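Side-chain contacts in serpin-12 (Manduca sexta, PDB 6CJ7), which controls the prophenoloxidase activation system in larval hemolymph, probably by trapping serine proteases in the way of inhibitory serpins: residues T18-G21 / V22-K26; A55-T58 / L59-T63; K79-E82 / E83-K86; N139-I142 / A143-N147. All coordinates share one frame; numbering follows the deposited sequence.

How the contacts relate
Followed from the N terminus, the four contacts come in series, each a turn or two along one helix or across its end, so none closes a long loop and none nests in or crosses another. Contact 1 opens helix 19-31, contact 2 opens helix 56-66, contact 3 lies at the C-terminal end of helix 70-85 and contact 4 at that of helix 131-145. The first three all meet helix 40-51, at Ile43, Thr44 and Leu47, at Gln51, and at Phe41 respectively; contact 4 instead rests on strand 92-102. Nearest atoms lie about 6 Å apart between contacts 1 and 2, and about 7 Å between contacts 1 and 3 and between 3 and 4.

Contact 1: residues T18-G21 / V22-K26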
# COMPACT_ATOMS: atom_id res chain seq x y z
N THR A 18 9.54 5.62 1.81
CA THR A 18 8.85 4.34 1.70
C THR A 18 9.63 3.32 0.87
O THR A 18 9.05 2.33 0.40
CB THR A 18 7.44 4.53 1.13
OG1 THR A 18 7.50 5.20 -0.13
CG2 THR A 18 6.57 5.33 2.09
N SER A 19 10.95 3.52 0.72
CA SER A 19 11.74 2.60 -0.09
C SER A 19 11.64 1.16 0.40
O SER A 19 11.59 0.23 -0.42
CB SER A 19 13.20 3.05 -0.11
OG SER A 19 13.72 3.09 1.21
N PHE A 20 11.61 0.93 1.72
CA PHE A 20 11.47 -0.45 2.21
C PHE A 20 10.20 -1.09 1.66
O PHE A 20 10.23 -2.22 1.15
CB PHE A 20 11.47 -0.49 3.73
CG PHE A 20 11.23 -1.86 4.28
CD1 PHE A 20 12.23 -2.81 4.20
CD2 PHE A 20 10.02 -2.21 4.84
CE1 PHE A 20 12.02 -4.10 4.68
CE2 PHE A 20 9.80 -3.50 5.33
CZ PHE A 20 10.81 -4.43 5.25
N GLY A 21 9.07 -0.39 1.78
CA GLY A 21 7.81 -0.92 1.30
C GLY A 21 7.79 -1.17 -0.20
O GLY A 21 7.19 -2.14 -0.66
N VAL A 22 8.42 -0.29 -0.98
CA VAL A 22 8.52 -0.54 -2.42
C VAL A 22 9.35 -1.80 -2.69
O VAL A 22 8.99 -2.61 -3.56
CB VAL A 22 9.10 0.69 -3.15
CG1 VAL A 22 9.28 0.40 -4.64
CG2 VAL A 22 8.18 1.87 -2.98
N ASN A 23 10.47 -1.96 -1.97
CA ASN A 23 11.29 -3.16 -2.11
C ASN A 23 10.50 -4.42 -1.77
O ASN A 23 10.63 -5.45 -2.46
CB ASN A 23 12.53 -3.07 -1.21
CG ASN A 23 13.45 -1.90 -1.57
OD1 ASN A 23 13.49 -1.45 -2.70
ND2 ASN A 23 14.21 -1.44 -0.58
N VAL A 24 9.68 -4.36 -0.72
CA VAL A 24 8.83 -5.50 -0.37
C VAL A 24 7.87 -5.83 -1.51
O VAL A 24 7.72 -6.99 -1.91
CB VAL A 24 8.08 -5.23 0.94
CG1 VAL A 24 6.99 -6.31 1.17
CG2 VAL A 24 9.07 -5.21 2.13
N PHE A 25 7.21 -4.80 -2.05
CA PHE A 25 6.28 -5.04 -3.15
C PHE A 25 6.98 -5.67 -4.33
O PHE A 25 6.47 -6.63 -4.93
CB PHE A 25 5.61 -3.72 -3.56
CG PHE A 25 4.67 -3.86 -4.74
CD1 PHE A 25 3.36 -4.29 -4.55
CD2 PHE A 25 5.10 -3.57 -6.02
CE1 PHE A 25 2.49 -4.42 -5.64
CE2 PHE A 25 4.24 -3.71 -7.12
CZ PHE A 25 2.93 -4.13 -6.93
N LYS A 26 8.16 -5.16 -4.70
CA LYS A 26 8.87 -5.71 -5.84
C LYS A 26 9.31 -7.14 -5.57
O LYS A 26 9.27 -7.98 -6.48
CB LYS A 26 10.08 -4.83 -6.18
CG LYS A 26 9.69 -3.48 -6.79
CD LYS A 26 10.88 -2.79 -7.42
CE LYS A 26 10.49 -1.46 -8.05
NZ LYS A 26 11.62 -0.95 -8.89
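Val22, Asn23, Val24 and Phe25 give their backbone N-H groups to the carbonyls of Thr18, Ser19, Phe20 and Gly21 in four regular alpha-helical bonds, which set the first turns of serpin helix A. The clearest side-chain meeting is between Phe20 and Val24, one turn on. CG of Phe20 stands anti to the backbone N (chi1 176°), and the ring therefore swings to where a branch of Val24 can lie over it. That branch, CG2, sits 3.9 Å from the centroid of the Phe20 ring in a CH-pi contact. It is set off toward the rim, so that CE2 and CZ of Phe20 are its closest ring atoms, with Val24 CG2 to Phe20 CZ at 3.7 Å. Val22 turns its own CG2 back toward the start of the helix, 3.5 Å from Thr18 O. The hydroxyl of Ser19 reaches back too, bonding to the carbonyl of Ala16. Around this turn, Phe20 packs on Ile43 and Leu47 of helix B (40-51), whose Thr44 hydroxyl takes the N-H of Gly21. Leu287 and Val286 of helix 284-289 meet Phe20 and Val24, while Thr18, Val22 and Phe25 lean on strand 370-377.

Contact 2: residues A55-T58 / L59-T63; sequences AGNT and LDEIT
Thr58 and Ile62 lie side by side and point the same way, with CG2 of the threonine 4.0 Å from CD1 of the isoleucine. Thr58 puts CG2 anti to its backbone nitrogen, leaving OG1 beside that nitrogen (chi1 -56°); the hydroxyl is thus turned to another partner, the backbone N of Glu301. CG1 of Ile62 meanwhile comes to 3.3 Å from Thr58 O. On another flank of the helix the Asn57 amide slants across the side chains of Asp60 and Glu61 without bonding to either carboxylate. It is turned 68° from the carboxylate of Glu61, with Asn57 OD1 and Glu61 OE2 3.8 Å apart. Toward Asp60 the planes are closer to parallel, and Asn57 ND2 stands 4.1 Å from Asp60 OD2. Both acids find their partners beyond these turns: Asp60 OD1 in a salt bridge with Arg64, Glu61 OE1 with the hydroxyl of Ser294. Further along, Thr63 folds its hydroxyl back to Leu59 O at 2.9 Å, and the N-H of the same threonine reaches that oxygen from the opposite face of the carbonyl plane. Placed at the start of serpin helix C (56-66), these turns share backbone hydrogen bonding with Glu301 through Ala55, pack Thr58 and Ile62 on Ile295, and set Leu59 and Ile62 against Gln51 of helix B (40-51).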
# COMPACT_ATOMS: atom_id res chain seq x y z
N ALA A 55 15.75 -2.48 20.02
CA ALA A 55 17.10 -2.32 20.53
C ALA A 55 18.04 -3.32 19.87
O ALA A 55 17.61 -4.27 19.19
CB ALA A 55 17.14 -2.51 22.06
N GLY A 56 19.34 -3.11 20.10
CA GLY A 56 20.32 -4.12 19.75
C GLY A 56 20.25 -4.54 18.30
O GLY A 56 20.10 -3.71 17.39
N ASN A 57 20.35 -5.86 18.07
CA ASN A 57 20.39 -6.36 16.70
C ASN A 57 19.07 -6.12 15.97
O ASN A 57 19.07 -5.92 14.74
CB ASN A 57 20.73 -7.85 16.68
CG ASN A 57 20.74 -8.43 15.27
OD1 ASN A 57 19.97 -9.34 14.96
ND2 ASN A 57 21.59 -7.88 14.42
N THR A 58 17.94 -6.13 16.68
CA THR A 58 16.66 -5.85 16.02
C THR A 58 16.59 -4.42 15.52
O THR A 58 16.12 -4.16 14.40
CB THR A 58 15.51 -6.14 17.00
OG1 THR A 58 15.63 -7.49 17.47
CG2 THR A 58 14.14 -5.96 16.33
N LEU A 59 17.03 -3.47 16.34
CA LEU A 59 17.08 -2.08 15.91
C LEU A 59 18.00 -1.91 14.71
O LEU A 59 17.69 -1.17 13.77
CB LEU A 59 17.53 -1.21 17.08
CG LEU A 59 17.76 0.30 16.85
CD1 LEU A 59 16.45 0.99 16.41
CD2 LEU A 59 18.32 0.92 18.11
N ASP A 60 19.15 -2.60 14.73
CA ASP A 60 20.11 -2.51 13.64
C ASP A 60 19.49 -3.00 12.33
O ASP A 60 19.59 -2.33 11.29
CB ASP A 60 21.37 -3.33 13.99
CG ASP A 60 22.36 -3.42 12.83
OD1 ASP A 60 22.98 -2.39 12.49
OD2 ASP A 60 22.53 -4.52 12.28
N GLU A 61 18.83 -4.17 12.37
CA GLU A 61 18.17 -4.71 11.18
C GLU A 61 17.13 -3.74 10.64
O GLU A 61 17.05 -3.52 9.42
CB GLU A 61 17.51 -6.06 11.50
CG GLU A 61 18.48 -7.23 11.56
CD GLU A 61 17.80 -8.60 11.60
OE1 GLU A 61 16.56 -8.68 11.75
OE2 GLU A 61 18.52 -9.62 11.49
N ILE A 62 16.29 -3.20 11.52
CA ILE A 62 15.21 -2.32 11.04
C ILE A 62 15.79 -1.03 10.48
O ILE A 62 15.34 -0.54 9.43
CB ILE A 62 14.21 -2.05 12.17
CG1 ILE A 62 13.50 -3.34 12.56
CG2 ILE A 62 13.19 -0.98 11.74
CD1 ILE A 62 12.67 -3.19 13.84
N THR A 63 16.78 -0.45 11.16
CA THR A 63 17.37 0.79 10.69
C THR A 63 18.02 0.61 9.32
O THR A 63 17.85 1.46 8.42
CB THR A 63 18.38 1.28 11.73
OG1 THR A 63 17.68 1.56 12.94
CG2 THR A 63 19.07 2.54 11.24

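Contact 3: residues K79-E82 / E83-K86; sequences KVNE and EIQK
Lys79 runs extended from CB to CE and bends only at its last torsion (chi4 -50°), while Glu83 folds early, at chi2 (-51°), so that the ammonium and carboxylate meet alongside the helix. Lys79 NZ bonds to Glu83 OE1 at 2.9 Å in a salt bridge that uses the anti side of the oxygen, 32° out of the carboxylate plane. Lys86 comes to the other oxygen, its NZ 3.1 Å from Glu83 OE2 on the syn side, and adds a weak bond to OE1. Nearby, CD1 of Ile84 slants past CG1 of Val80 at 4.2 Å; Val80 itself packs on Phe41 of helix 40-51. A water lies 3.0 Å from Asn81 OD1 and 3.1 Å from Gln85 OE1 and can bridge them, though it has other acceptors in reach; the amide nitrogen of Asn81 bonds to the carbonyl of Asn118. With an alanine in place of Glu83, Lys79 and Lys86 would probably lose their shared counter-charge and be set free to swing apart. The buried carboxylate, gripped by two lysines, with Arg367 a distant and weak third partner, is likely to stay ionised and to hold both ammonium groups beside the end of serpin helix D (70-85).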
# COMPACT_ATOMS: atom_id res chain seq x y z
N LYS A 79 4.46 13.92 9.80
CA LYS A 79 4.06 14.93 8.83
C LYS A 79 3.22 14.31 7.72
O LYS A 79 2.25 14.93 7.26
CB LYS A 79 5.27 15.63 8.24
CG LYS A 79 4.89 16.93 7.56
CD LYS A 79 6.04 17.60 6.85
CE LYS A 79 5.51 18.73 5.99
NZ LYS A 79 4.39 18.22 5.15
N VAL A 80 3.57 13.10 7.26
CA VAL A 80 2.76 12.45 6.23
C VAL A 80 1.33 12.27 6.72
O VAL A 80 0.36 12.53 6.00
CB VAL A 80 3.39 11.10 5.83
CG1 VAL A 80 2.42 10.31 4.93
CG2 VAL A 80 4.73 11.34 5.14
N ASN A 81 1.19 11.83 7.97
CA ASN A 81 -0.14 11.64 8.53
C ASN A 81 -0.85 12.97 8.72
O ASN A 81 -2.07 13.06 8.51
CB ASN A 81 -0.04 10.87 9.84
CG ASN A 81 0.08 9.37 9.60
OD1 ASN A 81 -0.64 8.82 8.77
ND2 ASN A 81 1.00 8.71 10.31
N GLU A 82 -0.13 14.02 9.13
CA GLU A 82 -0.73 15.34 9.24
C GLU A 82 -1.26 15.82 7.90
O GLU A 82 -2.36 16.40 7.83
CB GLU A 82 0.28 16.34 9.80
CG GLU A 82 0.38 16.30 11.31
CD GLU A 82 1.60 17.04 11.83
OE1 GLU A 82 2.37 17.58 11.02
OE2 GLU A 82 1.78 17.07 13.07
N GLU A 83 -0.51 15.61 6.82
CA GLU A 83 -0.99 16.07 5.53
C GLU A 83 -2.22 15.29 5.08
O GLU A 83 -3.11 15.87 4.44
CB GLU A 83 0.11 15.98 4.46
CG GLU A 83 1.28 16.94 4.64
CD GLU A 83 0.87 18.40 4.83
OE1 GLU A 83 1.61 19.10 5.54
OE2 GLU A 83 -0.16 18.85 4.29
N ILE A 84 -2.29 14.00 5.40
CA ILE A 84 -3.49 13.23 5.10
C ILE A 84 -4.69 13.77 5.87
O ILE A 84 -5.76 14.02 5.31
CB ILE A 84 -3.26 11.74 5.39
CG1 ILE A 84 -2.32 11.13 4.36
CG2 ILE A 84 -4.58 11.00 5.43
CD1 ILE A 84 -1.73 9.78 4.79
N GLN A 85 -4.52 13.98 7.18
CA GLN A 85 -5.66 14.36 8.01
C GLN A 85 -6.11 15.79 7.77
O GLN A 85 -7.22 16.15 8.17
CB GLN A 85 -5.32 14.12 9.48
CG GLN A 85 -5.21 12.63 9.76
CD GLN A 85 -4.58 12.33 11.09
OE1 GLN A 85 -4.02 11.25 11.29
NE2 GLN A 85 -4.67 13.28 12.02
N LYS A 86 -5.29 16.61 7.11
CA LYS A 86 -5.74 17.96 6.77
C LYS A 86 -6.77 17.95 5.64
O LYS A 86 -7.44 18.97 5.44
CB LYS A 86 -4.57 18.84 6.34
CG LYS A 86 -3.74 19.39 7.47
CD LYS A 86 -2.92 20.58 6.98
CE LYS A 86 -1.44 20.26 6.93
NZ LYS A 86 -0.71 21.26 6.10
O HOH W 1 -3.50 9.55 8.80

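Contact 4: residues N139-I142 / A143-N147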
# COMPACT_ATOMS: atom_id res chain seq x y z
N ASN A 139 -10.86 -7.77 13.73
CA ASN A 139 -11.45 -7.55 12.41
C ASN A 139 -12.54 -6.49 12.47
O ASN A 139 -12.67 -5.68 11.54
CB ASN A 139 -12.01 -8.86 11.85
CG ASN A 139 -10.92 -9.80 11.35
OD1 ASN A 139 -9.86 -9.37 10.92
ND2 ASN A 139 -11.20 -11.10 11.39
N SER A 140 -13.36 -6.50 13.53
CA SER A 140 -14.40 -5.49 13.65
C SER A 140 -13.81 -4.09 13.77
O SER A 140 -14.33 -3.13 13.20
CB SER A 140 -15.30 -5.79 14.85
OG SER A 140 -16.20 -6.84 14.56
N TRP A 141 -12.71 -3.96 14.52
CA TRP A 141 -12.05 -2.66 14.62
C TRP A 141 -11.51 -2.22 13.26
O TRP A 141 -11.69 -1.06 12.87
CB TRP A 141 -10.92 -2.71 15.65
CG TRP A 141 -10.18 -1.41 15.72
CD1 TRP A 141 -10.55 -0.29 16.41
CD2 TRP A 141 -8.98 -1.07 15.02
NE1 TRP A 141 -9.64 0.72 16.21
CE2 TRP A 141 -8.67 0.27 15.36
CE3 TRP A 141 -8.13 -1.77 14.16
CZ2 TRP A 141 -7.55 0.92 14.84
CZ3 TRP A 141 -7.01 -1.11 13.66
CH2 TRP A 141 -6.74 0.22 14.00
N ILE A 142 -10.85 -3.13 12.53
CA ILE A 142 -10.36 -2.78 11.20
C ILE A 142 -11.52 -2.35 10.30
O ILE A 142 -11.44 -1.33 9.61
CB ILE A 142 -9.60 -3.96 10.56
CG1 ILE A 142 -8.34 -4.31 11.37
CG2 ILE A 142 -9.24 -3.65 9.10
CD1 ILE A 142 -7.70 -5.58 10.89
N ALA A 143 -12.61 -3.13 10.30
CA ALA A 143 -13.75 -2.77 9.47
C ALA A 143 -14.31 -1.40 9.85
O ALA A 143 -14.71 -0.63 8.97
CB ALA A 143 -14.83 -3.84 9.59
N SER A 144 -14.32 -1.08 11.14
CA SER A 144 -14.83 0.22 11.59
C SER A 144 -13.96 1.38 11.11
O SER A 144 -14.44 2.51 11.04
CB SER A 144 -14.95 0.25 13.11
OG SER A 144 -13.67 0.32 13.73
N LYS A 145 -12.70 1.12 10.79
CA LYS A 145 -11.76 2.15 10.37
C LYS A 145 -11.62 2.26 8.85
O LYS A 145 -10.93 3.16 8.39
CB LYS A 145 -10.37 1.88 10.96
CG LYS A 145 -10.28 2.01 12.48
CD LYS A 145 -10.01 3.45 12.88
CE LYS A 145 -8.64 3.89 12.40
NZ LYS A 145 -8.44 5.36 12.53
N THR A 146 -12.24 1.35 8.09
CA THR A 146 -12.02 1.25 6.65
C THR A 146 -13.33 1.24 5.88
O THR A 146 -13.42 0.64 4.80
CB THR A 146 -11.21 -0.00 6.31
OG1 THR A 146 -11.92 -1.17 6.76
CG2 THR A 146 -9.81 0.05 6.94
N ASN A 147 -14.37 1.89 6.41
CA ASN A 147 -15.68 1.94 5.76
C ASN A 147 -16.20 0.53 5.46
O ASN A 147 -16.83 0.28 4.43
CB ASN A 147 -15.63 2.79 4.49
CG ASN A 147 -15.61 4.29 4.77
OD1 ASN A 147 -15.73 5.11 3.85
ND2 ASN A 147 -15.48 4.66 6.04
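Trp141 and Lys145 make the main side-chain contact, a CH-pi approach in which the lysine chain slants across one face of the indole. Lys145 CG lies 4.0 Å from the centroid of the six-membered ring of Trp141, and 3.7 Å from its CE2. The lysine is bent at chi2 (-86°) and again at chi3, and its CD and CE follow along the rim by CZ2 of Trp141. Two hydroxyls make a second group, each folding back onto a main-chain carbonyl of the previous turn. Ser144 OG donates to Trp141 O at 2.6 Å; its chi1 of 73° holds it between the backbone nitrogen and the carbonyl carbon. Thr146 OG1 donates to Ile142 O at 2.9 Å and is also bonded to the backbone N of Ile150. In the backbone itself, the N-H groups of Ala143 and Ser144 keep helical bonds to Asn139 O and Ser140 O. At Lys145 the pattern tightens: its N gives a weak bond to Trp141 O and a better one, 3.0 Å, to Ile142 O, which it meets from the opposite face to Thr146 OG1. With an alanine in place of Trp141, the Lys145 chain, having no ring to lie on, would probably be freer to turn, and a gap would be likely beside Ala96 of strand 92-102. This is helix F of the serpin fold, packed over the central sheet: hydroxyls and a three-residue turn serve the carbonyls of Trp141 and Ile142 near its C-terminal end, while the indole gives the lysine's methylenes an apolar bed.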